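Local coordinates for protein pullulanase (Bacillus acidopullulyticus, PDB 2WAN) that hydrolyses alpha-1,6-glucosidic linkages in pullulan and, probably, at the branch points of starch polysaccharides, as a debranching glycoside hydrolase, at residues 316-321 with 328-333. Residues are numbered along the deposited sequence; the frame is centred on the assembly and turned at random.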
loop_
_atom_site.group_PDB
_atom_site.type_symbol
_atom_site.label_atom_id
_atom_site.label_comp_id
_atom_site.label_asym_id
_atom_site.label_seq_id
_atom_site.Cartn_x
_atom_site.Cartn_y
_atom_site.Cartn_z
ATOM N N ASN A 316 12.348 -9.731 -19.732
ATOM C CA ASN A 316 12.848 -9.683 -18.353
ATOM C C ASN A 316 14.213 -8.995 -18.242
ATOM O O ASN A 316 14.883 -9.116 -17.217
ATOM C CB ASN A 316 12.927 -11.106 -17.773
ATOM C CG ASN A 316 13.888 -12.018 -18.564
ATOM O OD1 ASN A 316 14.656 -11.558 -19.416
ATOM N ND2 ASN A 316 13.841 -13.315 -18.277
ATOM N N ASP A 317 14.594 -8.247 -19.286
ATOM C CA ASP A 317 15.931 -7.678 -19.404
ATOM C C ASP A 317 16.003 -6.143 -19.323
ATOM O O ASP A 317 17.015 -5.549 -19.723
ATOM C CB ASP A 317 16.614 -8.172 -20.696
ATOM C CG ASP A 317 15.931 -7.670 -21.948
ATOM O OD1 ASP A 317 14.705 -7.424 -21.911
ATOM O OD2 ASP A 317 16.619 -7.530 -22.979
ATOM N N LEU A 318 14.962 -5.483 -18.813
ATOM C CA LEU A 318 15.116 -4.039 -18.583
ATOM C C LEU A 318 16.250 -3.781 -17.576
ATOM O O LEU A 318 16.395 -4.511 -16.574
ATOM C CB LEU A 318 13.804 -3.364 -18.153
ATOM C CG LEU A 318 12.673 -3.351 -19.202
ATOM C CD1 LEU A 318 11.411 -2.688 -18.608
ATOM C CD2 LEU A 318 13.099 -2.628 -20.473
ATOM N N GLY A 319 17.054 -2.760 -17.865
ATOM C CA GLY A 319 18.228 -2.432 -17.069
ATOM C C GLY A 319 19.514 -2.828 -17.770
ATOM O O GLY A 319 19.583 -2.788 -19.005
ATOM N N ASN A 320 20.533 -3.185 -16.998
ATOM C CA ASN A 320 21.779 -3.705 -17.581
ATOM C C ASN A 320 21.965 -5.169 -17.211
ATOM O O ASN A 320 21.597 -5.599 -16.111
ATOM C CB ASN A 320 23.006 -2.858 -17.194
ATOM C CG ASN A 320 23.330 -2.928 -15.704
ATOM O OD1 ASN A 320 22.837 -2.112 -14.896
ATOM N ND2 ASN A 320 24.158 -3.894 -15.328
ATOM N N VAL A 321 22.486 -5.942 -18.151
ATOM C CA VAL A 321 22.741 -7.362 -17.916
ATOM C C VAL A 321 24.220 -7.563 -18.174
ATOM O O VAL A 321 24.673 -7.505 -19.324
ATOM C CB VAL A 321 21.901 -8.274 -18.832
ATOM C CG1 VAL A 321 22.266 -9.760 -18.595
ATOM C CG2 VAL A 321 20.402 -8.038 -18.595
ATOM N N SER A 328 24.618 -5.696 -21.844
ATOM C CA SER A 328 23.473 -5.251 -22.641
ATOM C C SER A 328 22.590 -4.328 -21.812
ATOM O O SER A 328 22.396 -4.562 -20.608
ATOM C CB SER A 328 22.646 -6.442 -23.115
ATOM O OG SER A 328 23.423 -7.265 -23.975
ATOM N N PHE A 329 22.055 -3.303 -22.474
ATOM C CA PHE A 329 21.243 -2.271 -21.832
ATOM C C PHE A 329 19.901 -2.244 -22.536
ATOM O O PHE A 329 19.822 -2.453 -23.755
ATOM C CB PHE A 329 21.906 -0.899 -21.938
ATOM C CG PHE A 329 23.289 -0.841 -21.333
ATOM C CD1 PHE A 329 24.405 -1.305 -22.039
ATOM C CD2 PHE A 329 23.475 -0.310 -20.051
ATOM C CE1 PHE A 329 25.684 -1.240 -21.475
ATOM C CE2 PHE A 329 24.751 -0.230 -19.480
ATOM C CZ PHE A 329 25.862 -0.702 -20.199
ATOM N N ARG A 330 18.841 -2.013 -21.765
ATOM C CA ARG A 330 17.507 -1.851 -22.342
ATOM C C ARG A 330 16.671 -0.945 -21.466
ATOM O O ARG A 330 16.663 -1.096 -20.234
ATOM C CB ARG A 330 16.787 -3.190 -22.552
ATOM C CG ARG A 330 15.531 -3.034 -23.452
ATOM C CD ARG A 330 14.759 -4.328 -23.641
ATOM N NE ARG A 330 15.476 -5.322 -24.450
ATOM C CZ ARG A 330 15.337 -5.469 -25.768
ATOM N NH1 ARG A 330 14.520 -4.680 -26.452
ATOM N NH2 ARG A 330 16.018 -6.412 -26.403
ATOM N N VAL A 331 16.004 0.017 -22.107
ATOM C CA VAL A 331 15.165 1.004 -21.409
ATOM C C VAL A 331 13.870 1.223 -22.190
ATOM O O VAL A 331 13.880 1.232 -23.432
ATOM C CB VAL A 331 15.923 2.360 -21.190
ATOM C CG1 VAL A 331 16.282 3.036 -22.538
ATOM C CG2 VAL A 331 15.121 3.314 -20.292
ATOM N N TRP A 332 12.757 1.382 -21.469
ATOM C CA TRP A 332 11.461 1.655 -22.087
ATOM C C TRP A 332 11.245 3.159 -22.213
ATOM O O TRP A 332 11.161 3.867 -21.210
ATOM C CB TRP A 332 10.336 1.014 -21.255
ATOM C CG TRP A 332 8.973 1.051 -21.923
ATOM C CD1 TRP A 332 8.591 0.395 -23.064
ATOM C CD2 TRP A 332 7.826 1.774 -21.468
ATOM N NE1 TRP A 332 7.263 0.676 -23.351
ATOM C CE2 TRP A 332 6.773 1.516 -22.382
ATOM C CE3 TRP A 332 7.578 2.606 -20.363
ATOM C CZ2 TRP A 332 5.492 2.073 -22.228
ATOM C CZ3 TRP A 332 6.312 3.163 -20.215
ATOM C CH2 TRP A 332 5.285 2.893 -21.145
ATOM N N ALA A 333 11.186 3.656 -23.448
ATOM C CA ALA A 333 11.015 5.093 -23.683
ATOM C C ALA A 333 10.220 5.302 -24.977
ATOM O O ALA A 333 10.772 5.759 -25.992
ATOM C CB ALA A 333 12.361 5.799 -23.752
#
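The guanidinium of Arg330 receives the carboxylate of Asp317 at its edge, NE donating to OD2 over 2.9 Å in a salt bridge. The two planes stand 44° apart, and NE meets OD2 on the syn side, 31° out of the carboxylate plane. Asn320 CB approaches the Phe329 ring obliquely, 3.9 Å from Phe329 CD2, and the same ring packs edge-to-face with Tyr378. The arginine chain leaves with CG anti to the backbone N (chi1 -167°) and bends at chi3, which turns NE onto the aspartate; Asp317 OD1 bonds to Tyr313 OH, while Arg330 NH1 reaches Thr364 and Ser360. A leucine in place of Arg330 would probably leave the Asp317 carboxylate without its cationic mate. Leu318 CD2 lies 3.9 Å from Arg330 CG. Gly319 and Arg330 form a hydrogen-bonded antiparallel pair, Gly319 N to Arg330 O being nearly straight at 2.9 Å. Val321 and Ser328 form the next such pair, with Val321 N 2.8 Å from Ser328 O. These bonds close a beta hairpin of the carbohydrate-binding module 48 (isoamylase N-terminal) domain. Its second strand pairs in turn with strand 364-370, and Leu318 and Trp332 both touch Met598 of helix 597-614, joining the hairpin to that helix.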